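Local structure of CurD (Moorea producens 3L, 5KP7) at residues Y78-L90 / S191-D203. The protein probably works as an HMG-CoA synthase-type acyltransferase of the thiolase-like superfamily and binds a 4'-phosphopantetheine group. The protein carries 3 engineered substitutions. Sequence-based numbering, arbitrary orientation.
Sequences YAVNAAKPIIDRL and SSGAGAVALLVSD. With PNS (4'-phosphopantetheine), chain E.
With CG anti to the backbone N (chi1 -176°), Leu200 sends CD2 up to helix 78-89, where it meets CG2 of Ile86 at 4.0 Å and the tip of Leu90. Ile86 carries CG1 beside its own backbone N (chi1 -65°) and extends onward from there, which lays CD1 3.5 Å from Ala198 O and also against Ala198 CB. Between these branched residues and Tyr78 the packing is built from methyl groups: Ala82 CB lies 3.8 Å from Ala196 CB, and Ala83 CB 3.8 Å from Ala198 CB. The short side chains let the axes of helix 78-89 and strand 195-202 approach to 6.9 Å, running in the same sense and inclined by 34°, as a helix covering one face of a mixed sheet in the layered thiolase-like fold. At the far end the Tyr78 ring reaches the backbone of Ala194 and Gly195 obliquely, CE2 3.5 Å from Gly195 N and OH 3.4 Å from Ala194 CB, while its edge faces Ala196 N. An alanine in its place lacks the ring, which is likely to open a gap beside Ala194 and Gly195 and leave Tyr36 without its edge-to-face partner. Ahead of the strand, Ser191 OG accepts a hydrogen bond from phosphopantetheine N36 at 2.9 Å.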
loop_
_atom_site.group_PDB
_atom_site.type_symbol
_atom_site.label_atom_id
_atom_site.label_comp_id
_atom_site.label_asym_id
_atom_site.label_seq_id
_atom_site.Cartn_x
_atom_site.Cartn_y
_atom_site.Cartn_z
ATOM N N TYR A 78 -10.303 -7.304 -10.829
ATOM C CA TYR A 78 -8.900 -7.130 -10.498
ATOM C C TYR A 78 -8.383 -8.385 -9.770
ATOM O O TYR A 78 -7.292 -8.888 -10.085
ATOM C CB TYR A 78 -8.709 -5.875 -9.631
ATOM C CG TYR A 78 -8.276 -4.654 -10.386
ATOM C CD1 TYR A 78 -9.114 -4.037 -11.314
ATOM C CD2 TYR A 78 -7.014 -4.088 -10.180
ATOM C CE1 TYR A 78 -8.694 -2.899 -12.008
ATOM C CE2 TYR A 78 -6.607 -2.967 -10.868
ATOM C CZ TYR A 78 -7.444 -2.354 -11.747
ATOM O OH TYR A 78 -6.964 -1.238 -12.429
ATOM N N ALA A 79 -9.141 -8.845 -8.778
ATOM C CA ALA A 79 -8.770 -10.014 -7.994
ATOM C C ALA A 79 -8.619 -11.275 -8.821
ATOM O O ALA A 79 -7.650 -12.036 -8.655
ATOM C CB ALA A 79 -9.772 -10.252 -6.875
ATOM N N VAL A 80 -9.593 -11.534 -9.704
ATOM C CA VAL A 80 -9.539 -12.700 -10.559
ATOM C C VAL A 80 -8.323 -12.634 -11.499
ATOM O O VAL A 80 -7.636 -13.630 -11.697
ATOM C CB VAL A 80 -10.873 -12.905 -11.315
ATOM C CG1 VAL A 80 -10.731 -13.992 -12.389
ATOM C CG2 VAL A 80 -12.002 -13.226 -10.333
ATOM N N ASN A 81 -8.058 -11.466 -12.087
ATOM C CA ASN A 81 -6.895 -11.311 -12.936
ATOM C C ASN A 81 -5.571 -11.513 -12.190
ATOM O O ASN A 81 -4.609 -12.061 -12.774
ATOM C CB ASN A 81 -6.962 -9.976 -13.668
ATOM C CG ASN A 81 -8.051 -9.961 -14.728
ATOM O OD1 ASN A 81 -8.260 -10.944 -15.423
ATOM N ND2 ASN A 81 -8.716 -8.836 -14.883
ATOM N N ALA A 82 -5.523 -11.114 -10.908
ATOM C CA ALA A 82 -4.335 -11.354 -10.095
ATOM C C ALA A 82 -4.156 -12.846 -9.784
ATOM O O ALA A 82 -3.024 -13.365 -9.821
ATOM C CB ALA A 82 -4.406 -10.544 -8.823
ATOM N N ALA A 83 -5.243 -13.562 -9.509
ATOM C CA ALA A 83 -5.167 -14.957 -9.104
ATOM C C ALA A 83 -5.103 -15.981 -10.249
ATOM O O ALA A 83 -4.658 -17.097 -10.038
ATOM C CB ALA A 83 -6.339 -15.290 -8.192
ATOM N N LYS A 84 -5.561 -15.597 -11.438
ATOM C CA LYS A 84 -5.735 -16.550 -12.541
ATOM C C LYS A 84 -4.425 -17.300 -12.891
ATOM O O LYS A 84 -4.460 -18.524 -13.055
ATOM C CB LYS A 84 -6.358 -15.830 -13.754
ATOM C CG LYS A 84 -6.586 -16.651 -15.029
ATOM C CD LYS A 84 -7.552 -17.779 -14.792
ATOM C CE LYS A 84 -8.190 -18.312 -16.086
ATOM N NZ LYS A 84 -7.242 -18.452 -17.219
ATOM N N PRO A 85 -3.281 -16.608 -12.934
ATOM C CA PRO A 85 -2.045 -17.330 -13.239
ATOM C C PRO A 85 -1.690 -18.387 -12.209
ATOM O O PRO A 85 -1.135 -19.440 -12.585
ATOM C CB PRO A 85 -0.985 -16.219 -13.292
ATOM C CG PRO A 85 -1.753 -14.989 -13.563
ATOM C CD PRO A 85 -3.034 -15.158 -12.832
ATOM N N ILE A 86 -2.032 -18.145 -10.948
ATOM C CA ILE A 86 -1.823 -19.130 -9.888
ATOM C C ILE A 86 -2.632 -20.388 -10.137
ATOM O O ILE A 86 -2.086 -21.501 -10.135
ATOM C CB ILE A 86 -2.147 -18.568 -8.498
ATOM C CG1 ILE A 86 -1.157 -17.452 -8.156
ATOM C CG2 ILE A 86 -2.127 -19.686 -7.459
ATOM C CD1 ILE A 86 -1.409 -16.748 -6.846
ATOM N N ILE A 87 -3.919 -20.207 -10.395
ATOM C CA ILE A 87 -4.820 -21.318 -10.558
ATOM C C ILE A 87 -4.502 -22.074 -11.848
ATOM O O ILE A 87 -4.569 -23.315 -11.865
ATOM C CB ILE A 87 -6.304 -20.859 -10.541
ATOM C CG1 ILE A 87 -6.627 -20.074 -9.248
ATOM C CG2 ILE A 87 -7.220 -22.056 -10.695
ATOM C CD1 ILE A 87 -6.206 -20.742 -7.965
ATOM N N ASP A 88 -4.161 -21.353 -12.907
ATOM C CA ASP A 88 -3.832 -22.012 -14.186
ATOM C C ASP A 88 -2.694 -23.013 -14.072
ATOM O O ASP A 88 -2.676 -23.982 -14.842
ATOM C CB ASP A 88 -3.413 -21.006 -15.238
ATOM C CG ASP A 88 -4.573 -20.192 -15.805
ATOM O OD1 ASP A 88 -5.767 -20.517 -15.646
ATOM O OD2 ASP A 88 -4.246 -19.211 -16.490
ATOM N N ARG A 89 -1.722 -22.735 -13.200
ATOM C CA ARG A 89 -0.546 -23.613 -13.000
ATOM C C ARG A 89 -0.851 -24.854 -12.167
ATOM O O ARG A 89 -0.203 -25.889 -12.337
ATOM C CB ARG A 89 0.608 -22.824 -12.366
ATOM C CG ARG A 89 1.326 -21.949 -13.375
ATOM C CD ARG A 89 2.081 -20.756 -12.786
ATOM N NE ARG A 89 2.926 -21.047 -11.604
ATOM C CZ ARG A 89 2.772 -20.541 -10.361
ATOM N NH1 ARG A 89 1.780 -19.733 -10.056
ATOM N NH2 ARG A 89 3.639 -20.872 -9.379
ATOM N N LEU A 90 -1.868 -24.799 -11.308
ATOM C CA LEU A 90 -2.138 -25.924 -10.417
ATOM C C LEU A 90 -2.685 -27.167 -11.117
ATOM O O LEU A 90 -3.507 -27.098 -12.034
ATOM C CB LEU A 90 -3.119 -25.514 -9.322
ATOM C CG LEU A 90 -2.650 -24.376 -8.426
ATOM C CD1 LEU A 90 -3.753 -23.985 -7.447
ATOM C CD2 LEU A 90 -1.376 -24.704 -7.666
ATOM N N SER A 191 -2.092 9.933 -5.405
ATOM C CA SER A 191 -1.507 8.752 -4.832
ATOM C C SER A 191 -2.364 7.507 -4.941
ATOM O O SER A 191 -1.870 6.429 -4.704
ATOM C CB SER A 191 -1.128 8.991 -3.364
ATOM O OG SER A 191 -2.223 9.428 -2.596
ATOM N N SER A 192 -3.646 7.644 -5.239
ATOM C CA SER A 192 -4.578 6.522 -5.047
ATOM C C SER A 192 -4.700 5.707 -6.351
ATOM O O SER A 192 -5.267 6.187 -7.330
ATOM C CB SER A 192 -5.916 7.061 -4.581
ATOM O OG SER A 192 -5.840 7.410 -3.199
ATOM N N GLY A 193 -4.134 4.498 -6.346
ATOM C CA GLY A 193 -4.092 3.646 -7.522
ATOM C C GLY A 193 -5.168 2.558 -7.497
ATOM O O GLY A 193 -6.178 2.641 -6.788
ATOM N N ALA A 194 -4.901 1.516 -8.256
ATOM C CA ALA A 194 -5.748 0.348 -8.350
ATOM C C ALA A 194 -4.853 -0.876 -8.587
ATOM O O ALA A 194 -3.896 -0.795 -9.351
ATOM C CB ALA A 194 -6.701 0.502 -9.497
ATOM N N GLY A 195 -5.126 -1.978 -7.909
ATOM C CA GLY A 195 -4.291 -3.143 -8.094
ATOM C C GLY A 195 -4.748 -4.273 -7.225
ATOM O O GLY A 195 -5.509 -4.076 -6.270
ATOM N N ALA A 196 -4.266 -5.468 -7.550
ATOM C CA ALA A 196 -4.521 -6.634 -6.719
ATOM C C ALA A 196 -3.329 -7.561 -6.711
ATOM O O ALA A 196 -2.580 -7.663 -7.694
ATOM C CB ALA A 196 -5.747 -7.374 -7.218
ATOM N N VAL A 197 -3.114 -8.194 -5.577
ATOM C CA VAL A 197 -2.071 -9.185 -5.412
ATOM C C VAL A 197 -2.674 -10.424 -4.790
ATOM O O VAL A 197 -3.320 -10.358 -3.727
ATOM C CB VAL A 197 -0.836 -8.681 -4.592
ATOM C CG1 VAL A 197 0.227 -9.779 -4.522
ATOM C CG2 VAL A 197 -0.257 -7.414 -5.193
ATOM N N ALA A 198 -2.449 -11.562 -5.447
ATOM C CA ALA A 198 -2.942 -12.861 -4.978
ATOM C C ALA A 198 -1.833 -13.705 -4.421
ATOM O O ALA A 198 -0.754 -13.807 -5.039
ATOM C CB ALA A 198 -3.610 -13.606 -6.117
ATOM N N LEU A 199 -2.094 -14.298 -3.255
ATOM C CA LEU A 199 -1.150 -15.191 -2.573
ATOM C C LEU A 199 -1.765 -16.560 -2.383
ATOM O O LEU A 199 -2.889 -16.675 -1.848
ATOM C CB LEU A 199 -0.783 -14.672 -1.176
ATOM C CG LEU A 199 -0.298 -13.233 -1.050
ATOM C CD1 LEU A 199 0.053 -12.903 0.396
ATOM C CD2 LEU A 199 0.862 -12.969 -1.960
ATOM N N LEU A 200 -1.049 -17.608 -2.783
ATOM C CA LEU A 200 -1.416 -18.963 -2.417
ATOM C C LEU A 200 -0.582 -19.325 -1.222
ATOM O O LEU A 200 0.626 -19.216 -1.282
ATOM C CB LEU A 200 -1.167 -19.913 -3.586
ATOM C CG LEU A 200 -1.576 -21.385 -3.445
ATOM C CD1 LEU A 200 -3.077 -21.486 -3.269
ATOM C CD2 LEU A 200 -1.077 -22.234 -4.590
ATOM N N VAL A 201 -1.229 -19.728 -0.128
ATOM C CA VAL A 201 -0.558 -20.009 1.122
ATOM C C VAL A 201 -0.676 -21.512 1.446
ATOM O O VAL A 201 -1.766 -22.089 1.361
ATOM C CB VAL A 201 -1.155 -19.156 2.268
ATOM C CG1 VAL A 201 -0.526 -19.502 3.612
ATOM C CG2 VAL A 201 -1.004 -17.676 1.916
ATOM N N SER A 202 0.443 -22.126 1.847
ATOM C CA SER A 202 0.490 -23.559 2.066
ATOM C C SER A 202 1.723 -23.958 2.889
ATOM O O SER A 202 2.503 -23.097 3.313
ATOM C CB SER A 202 0.558 -24.278 0.711
ATOM O OG SER A 202 1.883 -24.231 0.186
ATOM N N ASP A 203 1.867 -25.264 3.091
ATOM C CA ASP A 203 3.026 -25.839 3.756
ATOM C C ASP A 203 4.213 -26.099 2.815
ATOM O O ASP A 203 5.178 -26.692 3.241
ATOM C CB ASP A 203 2.639 -27.104 4.527
ATOM C CG ASP A 203 2.223 -28.255 3.625
ATOM O OD1 ASP A 203 2.153 -28.100 2.386
ATOM O OD2 ASP A 203 1.954 -29.344 4.181
HETATM O O23 PNS E . 3.394 16.433 -0.104
HETATM P P24 PNS E . 2.057 16.439 0.601
HETATM O O26 PNS E . 1.267 17.726 0.686
HETATM O O27 PNS E . 1.043 15.394 -0.125
HETATM C C28 PNS E . 1.439 14.070 -0.458
HETATM C C29 PNS E . 0.836 13.628 -1.792
HETATM C C30 PNS E . 1.018 12.149 -2.099
HETATM C C31 PNS E . 0.407 14.736 -2.784
HETATM C C32 PNS E . -0.715 13.503 -1.355
HETATM O O33 PNS E . -1.572 13.077 -2.451
HETATM C C34 PNS E . -1.124 12.602 -0.207
HETATM O O35 PNS E . -1.036 12.993 0.953
HETATM N N36 PNS E . -1.483 11.360 -0.529
HETATM C C37 PNS E . -1.405 10.269 0.418
HETATM C C38 PNS E . -2.591 10.135 1.339
HETATM C C39 PNS E . -2.245 8.936 2.190
HETATM O O40 PNS E . -2.604 7.819 1.837
HETATM N N41 PNS E . -1.513 9.174 3.283
HETATM C C42 PNS E . -1.125 8.083 4.148
HETATM C C43 PNS E . -0.070 8.484 5.157
HETATM S S44 PNS E . 0.182 7.020 6.178
#